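Local coordinates for protein Baccell_00875 (Bacteroides cellulosilyticus DSM 14838, PDB 5NO8) that probably acts as a polysaccharide lyase that removes the L-rhamnose caps attached to glucuronic acid in complex arabinogalactan proteins, at residues D340-R352 / L401-L414. Sequence-based numbering, arbitrary orientation.
Sequences DLIRKRVDFIRTR and LLVKQYLLTKDPEL
The carbonyl oxygen of Q405 takes two donors from T409 at the C-terminal end of its helix, T409 OG1 at 2.8 Å and T409 N at 2.9 Å, the hydroxyl coming from above the carbonyl plane. The side chain of Q405 turns to helix 338-352 instead: CG stands anti to the backbone N and the chain bends at chi2 (70°), which lays the amide against I342 and R343. I342 CG2 meets Q405 OE1 at 3.6 Å, a plain van der Waals touch. One turn on, V346 is a knob in the hole formed by L401, L402, Q405 and L414. Its CG2 faces L401 and the aliphatic part of Q405, while CG1 reaches L414 CD2 at 3.6 Å. I349 lies antiparallel alongside L402, its CG2 and CD1 both against L402 CD1, and CD1 also meets L401 CD2.

Segments 340-352 and 401-409 run at 124° to each other in the C-terminal helical domain, whose succession of helices is consistent with an alpha/alpha toroid; helix 682-692 adds Y687 and L684 to the seam. Beyond the turn at K410, D411 N-caps the next helix, its OD1 accepting from E413 N at 3.0 Å. The R350 guanidinium lies with E413 CB 3.6 Å above one face and T351 CG2 over the opposite one, and its buried NE has no partner in the model. With an alanine here, E413 would probably lose its flat neighbour, and the neighbouring carboxylates of D347 and D411 a nearby positive charge that may offset their like charges. R343, its NH1 salt-bridged to D340 OD1 at 3.2 Å, reaches D347 through a long salt bridge, which completes a network along this helix.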
ATOM      1  N   ASP A 340       5.202  21.934  11.010  1.00 16.44           N
ATOM      2  CA  ASP A 340       4.728  21.793  12.384  1.00 18.19           C
ATOM      3  C   ASP A 340       4.341  20.335  12.676  1.00 16.35           C
ATOM      4  O   ASP A 340       4.499  19.877  13.812  1.00 16.05           O
ATOM      5  CB  ASP A 340       3.489  22.666  12.683  1.00 21.82           C
ATOM      6  CG  ASP A 340       3.792  24.163  12.768  1.00 29.44           C
ATOM      7  OD1 ASP A 340       4.980  24.561  12.820  1.00 35.59           O
ATOM      8  OD2 ASP A 340       2.806  24.960  12.788  1.00 31.97           O
ATOM      9  N   LEU A 341       3.781  19.644  11.679  1.00 15.44           N
ATOM     10  CA  LEU A 341       3.422  18.223  11.852  1.00 15.74           C
ATOM     11  C   LEU A 341       4.669  17.414  12.251  1.00 15.12           C
ATOM     12  O   LEU A 341       4.632  16.651  13.201  1.00 14.86           O
ATOM     13  CB  LEU A 341       2.785  17.636  10.584  1.00 16.44           C
ATOM     14  CG  LEU A 341       2.108  16.265  10.737  1.00 17.17           C
ATOM     15  CD1 LEU A 341       0.952  16.331  11.742  1.00 18.20           C
ATOM     16  CD2 LEU A 341       1.569  15.748   9.406  1.00 17.44           C
ATOM     17  N   ILE A 342       5.763  17.634  11.531  1.00 15.54           N
ATOM     18  CA  ILE A 342       7.002  16.914  11.761  1.00 15.76           C
ATOM     19  C   ILE A 342       7.613  17.315  13.104  1.00 15.45           C
ATOM     20  O   ILE A 342       8.059  16.466  13.840  1.00 15.13           O
ATOM     21  CB  ILE A 342       7.987  17.108  10.604  1.00 16.67           C
ATOM     22  CG1 ILE A 342       7.387  16.531   9.311  1.00 17.46           C
ATOM     23  CG2 ILE A 342       9.342  16.488  10.932  1.00 17.31           C
ATOM     24  CD1 ILE A 342       8.261  16.739   8.097  1.00 17.68           C
ATOM     25  N   ARG A 343       7.603  18.615  13.417  1.00 15.25           N
ATOM     26  CA  ARG A 343       8.097  19.112  14.689  1.00 17.40           C
ATOM     27  C   ARG A 343       7.350  18.477  15.840  1.00 15.63           C
ATOM     28  O   ARG A 343       7.970  18.014  16.789  1.00 14.50           O
ATOM     29  CB  ARG A 343       7.922  20.630  14.779  1.00 19.93           C
ATOM     30  CG  ARG A 343       8.457  21.209  16.077  1.00 23.76           C
ATOM     31  CD  ARG A 343       7.853  22.544  16.369  1.00 29.12           C
ATOM     32  NE  ARG A 343       6.672  22.363  17.191  1.00 34.35           N
ATOM     33  CZ  ARG A 343       5.467  22.848  16.944  1.00 34.73           C
ATOM     34  NH1 ARG A 343       5.196  23.587  15.856  1.00 40.83           N
ATOM     35  NH2 ARG A 343       4.510  22.583  17.814  1.00 35.89           N
ATOM     36  N   LYS A 344       6.025  18.409  15.731  1.00 14.69           N
ATOM     37  CA  LYS A 344       5.230  17.835  16.799  1.00 15.27           C
ATOM     38  C   LYS A 344       5.528  16.341  16.960  1.00 12.79           C
ATOM     39  O   LYS A 344       5.580  15.854  18.074  1.00 13.59           O
ATOM     40  CB  LYS A 344       3.750  18.075  16.566  1.00 17.52           C
ATOM     41  CG  LYS A 344       3.380  19.543  16.828  1.00 20.19           C
ATOM     42  CD  LYS A 344       1.895  19.788  16.774  1.00 22.92           C
ATOM     43  CE  LYS A 344       1.351  19.778  15.362  1.00 26.13           C
ATOM     44  NZ  LYS A 344      -0.037  20.339  15.389  1.00 28.43           N
ATOM     45  N   ARG A 345       5.710  15.641  15.855  1.00 13.08           N
ATOM     46  CA  ARG A 345       6.005  14.211  15.919  1.00 13.79           C
ATOM     47  C   ARG A 345       7.356  13.960  16.606  1.00 14.07           C
ATOM     48  O   ARG A 345       7.476  13.112  17.476  1.00 14.65           O
ATOM     49  CB  ARG A 345       6.027  13.579  14.525  1.00 13.69           C
ATOM     50  CG  ARG A 345       6.415  12.100  14.503  1.00 13.59           C
ATOM     51  CD  ARG A 345       5.491  11.309  15.401  1.00 13.33           C
ATOM     52  NE  ARG A 345       5.917   9.935  15.589  1.00 13.25           N
ATOM     53  CZ  ARG A 345       5.602   9.210  16.646  1.00 13.02           C
ATOM     54  NH1 ARG A 345       4.811   9.669  17.626  1.00 13.54           N
ATOM     55  NH2 ARG A 345       6.094   7.988  16.723  1.00 13.58           N
ATOM     56  N   VAL A 346       8.353  14.717  16.183  1.00 14.69           N
ATOM     57  CA  VAL A 346       9.683  14.602  16.759  1.00 15.94           C
ATOM     58  C   VAL A 346       9.651  14.861  18.261  1.00 17.01           C
ATOM     59  O   VAL A 346      10.241  14.111  19.015  1.00 15.50           O
ATOM     60  CB  VAL A 346      10.657  15.504  15.978  1.00 17.60           C
ATOM     61  CG1 VAL A 346      11.943  15.777  16.727  1.00 19.49           C
ATOM     62  CG2 VAL A 346      10.936  14.861  14.623  1.00 17.29           C
ATOM     63  N   ASP A 347       8.971  15.936  18.687  1.00 17.00           N
ATOM     64  CA  ASP A 347       8.834  16.237  20.112  1.00 18.89           C
ATOM     65  C   ASP A 347       8.113  15.146  20.873  1.00 18.21           C
ATOM     66  O   ASP A 347       8.484  14.840  21.981  1.00 17.25           O
ATOM     67  CB  ASP A 347       8.137  17.576  20.340  1.00 21.23           C
ATOM     68  CG  ASP A 347       9.004  18.782  19.911  1.00 25.77           C
ATOM     69  OD1 ASP A 347      10.250  18.659  19.784  1.00 28.54           O
ATOM     70  OD2 ASP A 347       8.424  19.880  19.720  1.00 29.10           O
ATOM     71  N   PHE A 348       7.100  14.531  20.257  1.00 16.41           N
ATOM     72  CA  PHE A 348       6.399  13.407  20.881  1.00 15.94           C
ATOM     73  C   PHE A 348       7.322  12.205  21.077  1.00 15.52           C
ATOM     74  O   PHE A 348       7.277  11.565  22.140  1.00 17.30           O
ATOM     75  CB  PHE A 348       5.168  13.002  20.064  1.00 15.80           C
ATOM     76  CG  PHE A 348       4.193  12.159  20.830  1.00 15.49           C
ATOM     77  CD1 PHE A 348       4.381  10.782  20.930  1.00 16.00           C
ATOM     78  CD2 PHE A 348       3.071  12.713  21.422  1.00 16.21           C
ATOM     79  CE1 PHE A 348       3.507   9.987  21.650  1.00 16.85           C
ATOM     80  CE2 PHE A 348       2.178  11.914  22.140  1.00 17.49           C
ATOM     81  CZ  PHE A 348       2.400  10.556  22.266  1.00 17.08           C
ATOM     82  N   ILE A 349       8.117  11.884  20.058  1.00 15.36           N
ATOM     83  CA  ILE A 349       9.045  10.761  20.138  1.00 16.53           C
ATOM     84  C   ILE A 349       9.999  10.976  21.323  1.00 17.49           C
ATOM     85  O   ILE A 349      10.143  10.102  22.195  1.00 17.13           O
ATOM     86  CB  ILE A 349       9.833  10.564  18.851  1.00 16.19           C
ATOM     87  CG1 ILE A 349       8.909  10.054  17.739  1.00 14.77           C
ATOM     88  CG2 ILE A 349      10.977   9.561  19.067  1.00 17.12           C
ATOM     89  CD1 ILE A 349       9.465  10.174  16.351  1.00 14.59           C
ATOM     90  N   ARG A 350      10.590  12.164  21.375  1.00 18.04           N
ATOM     91  CA  ARG A 350      11.515  12.478  22.457  1.00 19.31           C
ATOM     92  C   ARG A 350      10.857  12.477  23.830  1.00 18.11           C
ATOM     93  O   ARG A 350      11.390  11.880  24.776  1.00 21.95           O
ATOM     94  CB  ARG A 350      12.213  13.822  22.211  1.00 19.91           C
ATOM     95  CG  ARG A 350      13.278  14.140  23.266  1.00 21.93           C
ATOM     96  CD  ARG A 350      13.973  15.451  22.988  1.00 22.95           C
ATOM     97  NE  ARG A 350      13.100  16.616  23.083  1.00 23.32           N
ATOM     98  CZ  ARG A 350      12.644  17.165  24.216  1.00 25.78           C
ATOM     99  NH1 ARG A 350      12.923  16.667  25.420  1.00 27.09           N
ATOM    100  NH2 ARG A 350      11.882  18.243  24.141  1.00 26.70           N
ATOM    101  N   THR A 351       9.723  13.141  23.967  1.00 18.18           N
ATOM    102  CA  THR A 351       9.113  13.340  25.282  1.00 18.42           C
ATOM    103  C   THR A 351       8.242  12.203  25.814  1.00 18.80           C
ATOM    104  O   THR A 351       7.973  12.164  26.998  1.00 18.86           O
ATOM    105  CB  THR A 351       8.316  14.649  25.349  1.00 20.19           C
ATOM    106  OG1 THR A 351       7.187  14.607  24.465  1.00 20.00           O
ATOM    107  CG2 THR A 351       9.233  15.818  25.029  1.00 19.70           C
ATOM    108  N   ARG A 352       7.792  11.304  24.936  1.00 18.99           N
ATOM    109  CA  ARG A 352       6.867  10.223  25.304  1.00 20.40           C
ATOM    110  C   ARG A 352       7.367   8.834  24.921  1.00 19.72           C
ATOM    111  O   ARG A 352       6.975   7.868  25.564  1.00 19.32           O
ATOM    112  CB  ARG A 352       5.476  10.433  24.658  1.00 22.68           C
ATOM    113  CG  ARG A 352       4.779  11.750  24.980  1.00 26.41           C
ATOM    114  CD  ARG A 352       4.500  11.914  26.474  1.00 30.75           C
ATOM    115  NE  ARG A 352       3.444  11.034  26.985  1.00 37.08           N
ATOM    116  CZ  ARG A 352       3.599   9.900  27.696  1.00 42.25           C
ATOM    117  NH1 ARG A 352       4.796   9.385  27.999  1.00 49.49           N
ATOM    118  NH2 ARG A 352       2.518   9.240  28.108  1.00 41.75           N
ATOM    119  N   LEU A 401      15.129   9.554  12.152  1.00 16.58           N
ATOM    120  CA  LEU A 401      14.293  10.734  11.994  1.00 16.53           C
ATOM    121  C   LEU A 401      14.800  11.890  12.885  1.00 15.99           C
ATOM    122  O   LEU A 401      14.925  13.042  12.404  1.00 15.25           O
ATOM    123  CB  LEU A 401      12.846  10.454  12.381  1.00 16.80           C
ATOM    124  CG  LEU A 401      11.925  11.677  12.366  1.00 16.76           C
ATOM    125  CD1 LEU A 401      11.942  12.357  11.010  1.00 17.41           C
ATOM    126  CD2 LEU A 401      10.516  11.270  12.761  1.00 17.08           C
ATOM    127  N   LEU A 402      15.023  11.606  14.170  1.00 15.60           N
ATOM    128  CA  LEU A 402      15.471  12.679  15.075  1.00 16.70           C
ATOM    129  C   LEU A 402      16.797  13.310  14.645  1.00 17.87           C
ATOM    130  O   LEU A 402      16.952  14.529  14.786  1.00 17.11           O
ATOM    131  CB  LEU A 402      15.493  12.263  16.522  1.00 16.58           C
ATOM    132  CG  LEU A 402      14.199  12.486  17.301  1.00 17.61           C
ATOM    133  CD1 LEU A 402      12.963  11.858  16.671  1.00 17.87           C
ATOM    134  CD2 LEU A 402      14.364  12.027  18.734  1.00 19.13           C
ATOM    135  N   VAL A 403      17.715  12.517  14.082  1.00 18.22           N
ATOM    136  CA  VAL A 403      18.938  13.095  13.490  1.00 18.38           C
ATOM    137  C   VAL A 403      18.619  14.050  12.349  1.00 18.39           C
ATOM    138  O   VAL A 403      19.161  15.152  12.293  1.00 18.66           O
ATOM    139  CB  VAL A 403      19.921  12.038  12.926  1.00 19.83           C
ATOM    140  CG1 VAL A 403      21.104  12.738  12.267  1.00 20.78           C
ATOM    141  CG2 VAL A 403      20.388  11.119  14.018  1.00 20.75           C
ATOM    142  N   LYS A 404      17.773  13.633  11.405  1.00 17.17           N
ATOM    143  CA  LYS A 404      17.499  14.472  10.254  1.00 17.38           C
ATOM    144  C   LYS A 404      16.852  15.780  10.729  1.00 16.53           C
ATOM    145  O   LYS A 404      17.211  16.846  10.250  1.00 16.14           O
ATOM    146  CB  LYS A 404      16.639  13.758   9.211  1.00 17.53           C
ATOM    147  CG  LYS A 404      17.404  12.644   8.527  1.00 18.14           C
ATOM    148  CD  LYS A 404      16.656  12.072   7.349  1.00 19.38           C
ATOM    149  CE  LYS A 404      17.426  10.903   6.761  1.00 19.94           C
ATOM    150  NZ  LYS A 404      16.860  10.539   5.445  1.00 20.56           N
ATOM    151  N   GLN A 405      15.945  15.683  11.689  1.00 16.14           N
ATOM    152  CA  GLN A 405      15.287  16.876  12.224  1.00 16.78           C
ATOM    153  C   GLN A 405      16.301  17.751  13.016  1.00 16.51           C
ATOM    154  O   GLN A 405      16.261  18.976  12.945  1.00 17.26           O
ATOM    155  CB  GLN A 405      14.094  16.523  13.104  1.00 16.20           C
ATOM    156  CG  GLN A 405      13.247  17.730  13.517  1.00 16.38           C
ATOM    157  CD  GLN A 405      12.429  18.387  12.407  1.00 14.55           C
ATOM    158  OE1 GLN A 405      12.574  18.116  11.216  1.00 16.09           O
ATOM    159  NE2 GLN A 405      11.573  19.311  12.816  1.00 15.91           N
ATOM    160  N   TYR A 406      17.223  17.126  13.720  1.00 15.76           N
ATOM    161  CA  TYR A 406      18.315  17.859  14.345  1.00 17.24           C
ATOM    162  C   TYR A 406      19.136  18.626  13.324  1.00 17.35           C
ATOM    163  O   TYR A 406      19.489  19.803  13.540  1.00 18.67           O
ATOM    164  CB  TYR A 406      19.210  16.915  15.173  1.00 17.60           C
ATOM    165  CG  TYR A 406      20.385  17.701  15.690  1.00 18.27           C
ATOM    166  CD1 TYR A 406      20.255  18.490  16.825  1.00 18.54           C
ATOM    167  CD2 TYR A 406      21.568  17.747  14.978  1.00 18.91           C
ATOM    168  CE1 TYR A 406      21.315  19.288  17.269  1.00 19.55           C
ATOM    169  CE2 TYR A 406      22.637  18.529  15.410  1.00 21.00           C
ATOM    170  CZ  TYR A 406      22.504  19.292  16.558  1.00 20.34           C
ATOM    171  OH  TYR A 406      23.554  20.082  16.983  1.00 22.37           O
ATOM    172  N   LEU A 407      19.453  18.006  12.197  1.00 17.59           N
ATOM    173  CA  LEU A 407      20.287  18.666  11.198  1.00 18.89           C
ATOM    174  C   LEU A 407      19.612  19.927  10.631  1.00 20.67           C
ATOM    175  O   LEU A 407      20.307  20.865  10.214  1.00 20.67           O
ATOM    176  CB  LEU A 407      20.691  17.706  10.078  1.00 20.22           C
ATOM    177  CG  LEU A 407      21.603  16.554  10.511  1.00 21.72           C
ATOM    178  CD1 LEU A 407      21.778  15.591   9.344  1.00 22.34           C
ATOM    179  CD2 LEU A 407      22.939  17.091  10.998  1.00 21.69           C
ATOM    180  N   LEU A 408      18.272  19.955  10.651  1.00 19.27           N
ATOM    181  CA  LEU A 408      17.506  21.103  10.193  1.00 19.02           C
ATOM    182  C   LEU A 408      17.343  22.162  11.253  1.00 19.54           C
ATOM    183  O   LEU A 408      17.478  23.359  10.966  1.00 21.20           O
ATOM    184  CB  LEU A 408      16.120  20.636   9.701  1.00 19.20           C
ATOM    185  CG  LEU A 408      16.176  19.843   8.409  1.00 19.75           C
ATOM    186  CD1 LEU A 408      14.853  19.133   8.186  1.00 20.88           C
ATOM    187  CD2 LEU A 408      16.468  20.758   7.222  1.00 20.90           C
ATOM    188  N   THR A 409      17.055  21.731  12.470  1.00 19.39           N
ATOM    189  CA  THR A 409      16.610  22.605  13.542  1.00 19.95           C
ATOM    190  C   THR A 409      17.667  22.947  14.568  1.00 20.29           C
ATOM    191  O   THR A 409      17.512  23.941  15.281  1.00 20.11           O
ATOM    192  CB  THR A 409      15.432  21.992  14.324  1.00 20.45           C
ATOM    193  OG1 THR A 409      15.883  20.822  15.030  1.00 19.96           O
ATOM    194  CG2 THR A 409      14.307  21.669  13.398  1.00 20.20           C
ATOM    195  N   LYS A 410      18.692  22.101  14.682  1.00 21.01           N
ATOM    196  CA  LYS A 410      19.795  22.217  15.662  1.00 22.39           C
ATOM    197  C   LYS A 410      19.353  22.171  17.124  1.00 23.39           C
ATOM    198  O   LYS A 410      20.050  22.668  18.005  1.00 23.43           O
ATOM    199  CB  LYS A 410      20.679  23.450  15.403  1.00 23.87           C
ATOM    200  CG  LYS A 410      20.994  23.756  13.947  1.00 25.86           C
ATOM    201  CD  LYS A 410      21.852  22.712  13.278  1.00 29.38           C
ATOM    202  CE  LYS A 410      22.075  23.080  11.809  1.00 32.76           C
ATOM    203  NZ  LYS A 410      22.896  22.061  11.082  1.00 33.02           N
ATOM    204  N   ASP A 411      18.187  21.583  17.379  1.00 22.57           N
ATOM    205  CA  ASP A 411      17.607  21.494  18.716  1.00 23.31           C
ATOM    206  C   ASP A 411      18.523  20.688  19.660  1.00 24.55           C
ATOM    207  O   ASP A 411      18.702  19.477  19.482  1.00 22.43           O
ATOM    208  CB  ASP A 411      16.224  20.831  18.594  1.00 24.20           C
ATOM    209  CG  ASP A 411      15.479  20.719  19.888  1.00 24.39           C
ATOM    210  OD1 ASP A 411      16.027  21.060  20.958  1.00 27.04           O
ATOM    211  OD2 ASP A 411      14.310  20.244  19.828  1.00 26.72           O
ATOM    212  N   PRO A 412      19.080  21.348  20.685  1.00 25.10           N
ATOM    213  CA  PRO A 412      20.007  20.664  21.591  1.00 25.63           C
ATOM    214  C   PRO A 412      19.381  19.512  22.370  1.00 24.21           C
ATOM    215  O   PRO A 412      20.082  18.553  22.681  1.00 25.05           O
ATOM    216  CB  PRO A 412      20.463  21.776  22.556  1.00 27.09           C
ATOM    217  CG  PRO A 412      20.025  23.054  21.924  1.00 27.18           C
ATOM    218  CD  PRO A 412      18.820  22.741  21.114  1.00 27.20           C
ATOM    219  N   GLU A 413      18.080  19.577  22.639  1.00 23.57           N
ATOM    220  CA  GLU A 413      17.378  18.485  23.319  1.00 24.80           C
ATOM    221  C   GLU A 413      17.371  17.224  22.465  1.00 23.97           C
ATOM    222  O   GLU A 413      17.451  16.119  23.012  1.00 24.88           O
ATOM    223  CB  GLU A 413      15.934  18.854  23.672  1.00 29.88           C
ATOM    224  CG  GLU A 413      15.792  19.650  24.945  1.00 32.39           C
ATOM    225  CD  GLU A 413      16.429  21.002  24.845  1.00 38.97           C
ATOM    226  OE1 GLU A 413      16.028  21.808  23.963  1.00 44.92           O
ATOM    227  OE2 GLU A 413      17.343  21.255  25.650  1.00 46.87           O
ATOM    228  N   LEU A 414      17.233  17.382  21.143  1.00 23.03           N
ATOM    229  CA  LEU A 414      17.349  16.251  20.228  1.00 22.77           C
ATOM    230  C   LEU A 414      18.745  15.649  20.273  1.00 22.73           C
ATOM    231  O   LEU A 414      18.888  14.425  20.292  1.00 20.96           O
ATOM    232  CB  LEU A 414      17.023  16.641  18.783  1.00 23.02           C
ATOM    233  CG  LEU A 414      15.583  17.081  18.493  1.00 22.49           C
ATOM    234  CD1 LEU A 414      15.365  17.252  17.000  1.00 22.37           C
ATOM    235  CD2 LEU A 414      14.591  16.079  19.076  1.00 23.29           C
TER